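Local coordinates for protein taurine dioxygenase (Burkholderia xenovorans, PDB 5KEU) that probably catalyses 2-oxoglutarate-dependent oxidation at an iron centre, as a TfdA-family dioxygenase, and here holds magnesium in its metal site, at residues G121-V126 with T271-P276; V220-L225 with L242-A247. All coordinates share one frame; numbering follows the deposited sequence.

Interaction 1: residues G121-V126 with T271-P276; sequences GWHTDV and TAHLAP. With MG (magnesium ion), chain C.
The carbonyl O of Gly121 accepts two hydrogen bonds. His123 ND1 donates to Gly121 O at 2.9 Å, in the plane of the imidazole. A water donates to Gly121 O at 2.6 Å and accepts from Ala275 N, so it bridges the two segments. The ND1 bond and the metal at NE2 together hold the rotation of the His123 ring. His123 and His273 form an antiparallel hydrogen-bonded pair. His273 N donates to His123 O at 2.8 Å, and His123 N donates back to His273 O, which also has a minor C-H contact from Trp122 CA. Both side chains rise on the same face of the sheet. Each CG sits between its backbone N and carbonyl carbon (chi1 64° in His123), and this brings both rings over to the magnesium. The rings meet obliquely, planes at 62°. His123 NE2 binds magnesium at 1.9 Å, His273 NE2 at 2.1 Å and Asp125 OD1 at 2.2 Å. Asp125 OD1 also lies at the edge of the His273 ring, with the carboxylate turned 76° from it. The three residues form the facial triad of two histidines and one carboxylate, in a double-stranded beta-helix (jelly-roll) core as in this family. His123 and Asp125 supply the HxD motif. Two waters and Asn323 O complete the shell. On the other face, Leu274 CB lies over the six-membered ring of Trp122, 3.7 Å from its centroid. Thr124 OG1 donates to Thr271 O at 2.8 Å. Short strand 122-123 is one outer strand of a four-stranded antiparallel sheet; 271-274 lies between it and 150-154, and Leu274 also packs on Pro250 of the second subunit.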
loop_
_atom_site.group_PDB
_atom_site.type_symbol
_atom_site.label_atom_id
_atom_site.label_comp_id
_atom_site.label_asym_id
_atom_site.label_seq_id
_atom_site.Cartn_x
_atom_site.Cartn_y
_atom_site.Cartn_z
ATOM N N GLY B 121 -5.697 -3.253 -11.351
ATOM C CA GLY B 121 -4.615 -4.190 -11.191
ATOM C C GLY B 121 -4.789 -5.170 -10.051
ATOM O O GLY B 121 -4.101 -6.198 -10.030
ATOM N N TRP B 122 -5.694 -4.893 -9.109
ATOM C CA TRP B 122 -5.968 -5.846 -8.035
ATOM C C TRP B 122 -6.724 -7.042 -8.579
ATOM O O TRP B 122 -7.707 -6.875 -9.308
ATOM C CB TRP B 122 -6.788 -5.186 -6.931
ATOM C CG TRP B 122 -5.988 -4.281 -6.057
ATOM C CD1 TRP B 122 -5.811 -2.919 -6.197
ATOM C CD2 TRP B 122 -5.247 -4.668 -4.896
ATOM N NE1 TRP B 122 -5.009 -2.447 -5.177
ATOM C CE2 TRP B 122 -4.650 -3.499 -4.369
ATOM C CE3 TRP B 122 -5.017 -5.895 -4.259
ATOM C CZ2 TRP B 122 -3.863 -3.521 -3.221
ATOM C CZ3 TRP B 122 -4.232 -5.916 -3.102
ATOM C CH2 TRP B 122 -3.660 -4.735 -2.605
ATOM N N HIS B 123 -6.292 -8.248 -8.213
ATOM C CA HIS B 123 -6.943 -9.427 -8.785
ATOM C C HIS B 123 -6.657 -10.666 -7.954
ATOM O O HIS B 123 -5.679 -10.740 -7.202
ATOM C CB HIS B 123 -6.473 -9.696 -10.219
ATOM C CG HIS B 123 -5.020 -10.038 -10.296
ATOM N ND1 HIS B 123 -4.031 -9.103 -10.085
ATOM C CD2 HIS B 123 -4.388 -11.218 -10.512
ATOM C CE1 HIS B 123 -2.847 -9.687 -10.183
ATOM N NE2 HIS B 123 -3.034 -10.971 -10.451
ATOM N N THR B 124 -7.529 -11.650 -8.131
ATOM C CA THR B 124 -7.324 -13.004 -7.645
ATOM C C THR B 124 -7.009 -13.843 -8.873
ATOM O O THR B 124 -7.662 -13.687 -9.904
ATOM C CB THR B 124 -8.566 -13.499 -6.913
ATOM O OG1 THR B 124 -8.842 -12.604 -5.803
ATOM C CG2 THR B 124 -8.345 -14.870 -6.348
ATOM N N ASP B 125 -5.988 -14.685 -8.793
ATOM C CA ASP B 125 -5.483 -15.309 -10.019
ATOM C C ASP B 125 -6.494 -16.256 -10.657
ATOM O O ASP B 125 -7.065 -17.118 -9.992
ATOM C CB ASP B 125 -4.200 -16.063 -9.730
ATOM C CG ASP B 125 -3.016 -15.136 -9.572
ATOM O OD1 ASP B 125 -3.036 -14.010 -10.155
ATOM O OD2 ASP B 125 -2.076 -15.545 -8.868
ATOM N N VAL B 126 -6.657 -16.126 -11.976
ATOM C CA VAL B 126 -7.408 -17.047 -12.823
ATOM C C VAL B 126 -8.849 -17.235 -12.383
ATOM O O VAL B 126 -9.412 -18.322 -12.557
ATOM C CB VAL B 126 -6.729 -18.434 -12.920
ATOM C CG1 VAL B 126 -7.078 -19.093 -14.259
ATOM C CG2 VAL B 126 -5.228 -18.343 -12.756
ATOM N N THR B 271 -7.638 -13.926 -0.865
ATOM C CA THR B 271 -6.877 -12.715 -1.135
ATOM C C THR B 271 -7.076 -12.267 -2.568
ATOM O O THR B 271 -7.489 -13.037 -3.437
ATOM C CB THR B 271 -5.361 -12.903 -0.930
ATOM O OG1 THR B 271 -4.879 -13.929 -1.819
ATOM C CG2 THR B 271 -5.039 -13.267 0.512
ATOM N N ALA B 272 -6.756 -11.003 -2.797
ATOM C CA ALA B 272 -6.378 -10.489 -4.104
ATOM C C ALA B 272 -5.004 -9.853 -3.945
ATOM O O ALA B 272 -4.577 -9.544 -2.826
ATOM C CB ALA B 272 -7.385 -9.454 -4.643
ATOM N N HIS B 273 -4.298 -9.666 -5.060
ATOM C CA HIS B 273 -2.977 -9.054 -4.987
ATOM C C HIS B 273 -2.787 -8.067 -6.131
ATOM O O HIS B 273 -3.573 -7.999 -7.082
ATOM C CB HIS B 273 -1.853 -10.102 -4.978
ATOM C CG HIS B 273 -1.887 -11.018 -6.163
ATOM N ND1 HIS B 273 -2.702 -12.128 -6.212
ATOM C CD2 HIS B 273 -1.235 -10.976 -7.349
ATOM C CE1 HIS B 273 -2.556 -12.730 -7.379
ATOM N NE2 HIS B 273 -1.676 -12.050 -8.090
ATOM N N LEU B 274 -1.723 -7.276 -6.006
ATOM C CA LEU B 274 -1.442 -6.151 -6.885
ATOM C C LEU B 274 0.016 -6.270 -7.311
ATOM O O LEU B 274 0.915 -6.123 -6.474
ATOM C CB LEU B 274 -1.690 -4.818 -6.161
ATOM C CG LEU B 274 -1.344 -3.558 -6.973
ATOM C CD1 LEU B 274 -2.313 -3.337 -8.144
ATOM C CD2 LEU B 274 -1.266 -2.309 -6.069
ATOM N N ALA B 275 0.252 -6.528 -8.604
ATOM C CA ALA B 275 1.615 -6.560 -9.127
ATOM C C ALA B 275 2.160 -5.137 -9.255
ATOM O O ALA B 275 1.392 -4.185 -9.403
ATOM C CB ALA B 275 1.655 -7.255 -10.494
ATOM N N PRO B 276 3.487 -4.962 -9.207
ATOM C CA PRO B 276 4.045 -3.610 -9.233
ATOM C C PRO B 276 3.858 -2.931 -10.574
ATOM O O PRO B 276 3.912 -3.563 -11.629
ATOM C CB PRO B 276 5.536 -3.836 -8.966
ATOM C CG PRO B 276 5.776 -5.261 -9.402
ATOM C CD PRO B 276 4.533 -5.973 -8.974
HETATM MG MG MG C . -1.713 -12.306 -10.154
HETATM O O HOH W 1 -1.600 -6.434 -10.823
HETATM O O HOH W 2 -0.375 -13.760 -10.132
HETATM O O HOH W 3 -0.142 -10.943 -10.369
#

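Interaction 2: residues V220-L225 with L242-A247; sequences VSPSFL and LLWEHA
Trp244, Val220 and Pro222 carry this contact, which docks helix 233-247 on the loop between strands 216-218 and 225-228. Trp244 reaches from the helix into the bend of that loop. Its CG stands anti to the carbonyl carbon (chi1 -74°), which swings the indole off the helix and over the loop. There NE1 of Trp244 donates to the carbonyl O of Val220 at 2.8 Å. The bond is bent, 137° at the hydrogen, and the oxygen sits 24° out of the indole plane. Pro222 lies over one face of the same ring. Its CB stands 3.9 Å from the centroid of the five-membered ring, almost on the ring normal, in a CH-pi contact. Pro222 CG is 3.7 Å from Trp244 CD1, so the pyrrolidine covers the pyrrole half of the indole. At the benzene end, Leu225 O meets the ring edge in plane, 3.2 Å from Trp244 CZ2.

Val220 fills the angle between the indole and the helix. Its CB packs against Trp244 CD1. Its two methyls then spread along the helix surface: CG2 touches Ala247 CB at 4.0 Å, and CG1 approaches Leu243 CD1 at 4.3 Å. Leu243, Trp244 and Ala247 thus present one side of the helix to the loop. The loop turns tightly here, with Ser221 O accepting from both Phe224 N and Leu225 N. Trp119 also meets the Trp244 ring. Pro222 in turn packs on Trp122 of strand 122-123, next to the metal ligand His123.

The chemistry is mainly apolar, with one polar anchor. The indole N-H satisfies a buried loop carbonyl, and this bond together with the proline over the ring should limit both sliding and rotation of the indole.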
loop_
_atom_site.group_PDB
_atom_site.type_symbol
_atom_site.label_atom_id
_atom_site.label_comp_id
_atom_site.label_asym_id
_atom_site.label_seq_id
_atom_site.Cartn_x
_atom_site.Cartn_y
_atom_site.Cartn_z
ATOM N N VAL B 220 -14.193 -10.737 -5.074
ATOM C CA VAL B 220 -14.525 -9.717 -6.075
ATOM C C VAL B 220 -13.379 -9.407 -7.040
ATOM O O VAL B 220 -13.466 -8.425 -7.787
ATOM C CB VAL B 220 -15.055 -8.433 -5.409
ATOM C CG1 VAL B 220 -16.395 -8.723 -4.774
ATOM C CG2 VAL B 220 -14.093 -7.909 -4.341
ATOM N N SER B 221 -12.339 -10.237 -7.086
ATOM C CA SER B 221 -11.277 -10.228 -8.109
ATOM C C SER B 221 -11.357 -9.081 -9.126
ATOM O O SER B 221 -11.872 -9.265 -10.238
ATOM C CB SER B 221 -11.308 -11.577 -8.845
ATOM O OG SER B 221 -10.112 -11.752 -9.580
ATOM N N PRO B 222 -10.868 -7.878 -8.789
ATOM C CA PRO B 222 -11.244 -6.691 -9.587
ATOM C C PRO B 222 -10.836 -6.743 -11.062
ATOM O O PRO B 222 -11.581 -6.232 -11.908
ATOM C CB PRO B 222 -10.564 -5.527 -8.836
ATOM C CG PRO B 222 -10.533 -5.996 -7.397
ATOM C CD PRO B 222 -10.285 -7.522 -7.483
ATOM N N SER B 223 -9.710 -7.362 -11.413
ATOM C CA SER B 223 -9.322 -7.365 -12.824
ATOM C C SER B 223 -10.238 -8.227 -13.686
ATOM O O SER B 223 -10.319 -8.006 -14.901
ATOM C CB SER B 223 -7.887 -7.866 -12.997
ATOM O OG SER B 223 -6.964 -6.955 -12.449
ATOM N N PHE B 224 -10.895 -9.224 -13.101
ATOM C CA PHE B 224 -11.615 -10.211 -13.896
ATOM C C PHE B 224 -13.120 -10.216 -13.680
ATOM O O PHE B 224 -13.847 -10.620 -14.589
ATOM C CB PHE B 224 -11.044 -11.606 -13.610
ATOM C CG PHE B 224 -9.550 -11.663 -13.792
ATOM C CD1 PHE B 224 -8.965 -11.142 -14.947
ATOM C CD2 PHE B 224 -8.725 -12.157 -12.797
ATOM C CE1 PHE B 224 -7.585 -11.155 -15.124
ATOM C CE2 PHE B 224 -7.348 -12.180 -12.969
ATOM C CZ PHE B 224 -6.775 -11.669 -14.129
ATOM N N LEU B 225 -13.610 -9.767 -12.522
ATOM C CA LEU B 225 -15.051 -9.721 -12.305
ATOM C C LEU B 225 -15.642 -8.572 -13.116
ATOM O O LEU B 225 -15.256 -7.410 -12.940
ATOM C CB LEU B 225 -15.346 -9.564 -10.810
ATOM C CG LEU B 225 -16.790 -9.304 -10.378
ATOM C CD1 LEU B 225 -17.729 -10.405 -10.929
ATOM C CD2 LEU B 225 -16.874 -9.226 -8.852
ATOM N N LEU B 242 -18.405 0.122 -5.489
ATOM C CA LEU B 242 -18.484 0.153 -4.031
ATOM C C LEU B 242 -17.665 -0.974 -3.408
ATOM O O LEU B 242 -16.879 -0.745 -2.483
ATOM C CB LEU B 242 -19.949 0.043 -3.598
ATOM C CG LEU B 242 -20.199 -0.028 -2.091
ATOM C CD1 LEU B 242 -19.894 1.332 -1.422
ATOM C CD2 LEU B 242 -21.629 -0.415 -1.862
ATOM N N LEU B 243 -17.865 -2.216 -3.886
ATOM C CA LEU B 243 -17.171 -3.354 -3.292
ATOM C C LEU B 243 -15.675 -3.330 -3.577
ATOM O O LEU B 243 -14.882 -3.766 -2.735
ATOM C CB LEU B 243 -17.778 -4.663 -3.799
ATOM C CG LEU B 243 -19.253 -4.860 -3.424
ATOM C CD1 LEU B 243 -19.768 -6.094 -4.175
ATOM C CD2 LEU B 243 -19.411 -5.088 -1.901
ATOM N N TRP B 244 -15.272 -2.847 -4.758
ATOM C CA TRP B 244 -13.853 -2.816 -5.102
ATOM C C TRP B 244 -13.104 -1.765 -4.290
ATOM O O TRP B 244 -11.966 -1.996 -3.855
ATOM C CB TRP B 244 -13.689 -2.544 -6.600
ATOM C CG TRP B 244 -14.053 -3.749 -7.466
ATOM C CD1 TRP B 244 -14.100 -5.066 -7.093
ATOM C CD2 TRP B 244 -14.433 -3.701 -8.836
ATOM N NE1 TRP B 244 -14.480 -5.856 -8.181
ATOM C CE2 TRP B 244 -14.678 -5.030 -9.260
ATOM C CE3 TRP B 244 -14.581 -2.659 -9.758
ATOM C CZ2 TRP B 244 -15.060 -5.335 -10.563
ATOM C CZ3 TRP B 244 -14.957 -2.970 -11.063
ATOM C CH2 TRP B 244 -15.186 -4.297 -11.449
ATOM N N GLU B 245 -13.697 -0.581 -4.136
ATOM C CA GLU B 245 -13.138 0.433 -3.246
ATOM C C GLU B 245 -12.984 -0.128 -1.837
ATOM O O GLU B 245 -11.951 0.049 -1.180
ATOM C CB GLU B 245 -14.061 1.659 -3.308
ATOM C CG GLU B 245 -13.982 2.737 -2.260
ATOM C CD GLU B 245 -15.082 3.810 -2.461
ATOM O OE1 GLU B 245 -16.309 3.519 -2.259
ATOM O OE2 GLU B 245 -14.710 4.941 -2.859
ATOM N N HIS B 246 -14.011 -0.836 -1.370
ATOM C CA HIS B 246 -13.975 -1.416 -0.034
ATOM C C HIS B 246 -12.878 -2.475 0.082
ATOM O O HIS B 246 -12.131 -2.511 1.065
ATOM C CB HIS B 246 -15.352 -2.018 0.284
ATOM C CG HIS B 246 -15.400 -2.739 1.598
ATOM N ND1 HIS B 246 -15.403 -2.078 2.808
ATOM C CD2 HIS B 246 -15.404 -4.061 1.890
ATOM C CE1 HIS B 246 -15.429 -2.964 3.792
ATOM N NE2 HIS B 246 -15.420 -4.175 3.263
ATOM N N ALA B 247 -12.762 -3.351 -0.910
ATOM C CA ALA B 247 -11.851 -4.481 -0.784
ATOM C C ALA B 247 -10.392 -4.055 -0.788
ATOM O O ALA B 247 -9.531 -4.866 -0.435
ATOM C CB ALA B 247 -12.079 -5.493 -1.920
#

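Segment 121-126 comes first along the chain. Its partner, 271-276, arrives 145 residues later, so interaction 1 closes a long loop. Within that loop the chain passes through 220-225 and then helix 233-247, where interaction 2 closes a short loop of 16 residues. The two contacts therefore nest and do not cross. They also touch: Ser221 OG probably bonds to Thr124 N, and Ser223 OG to Trp122 O. The 220-225 loop touches both the helix and the 121-126 segment, which carries two of the metal ligands. Together the contacts tie the metal-site sheet to the helix through this loop.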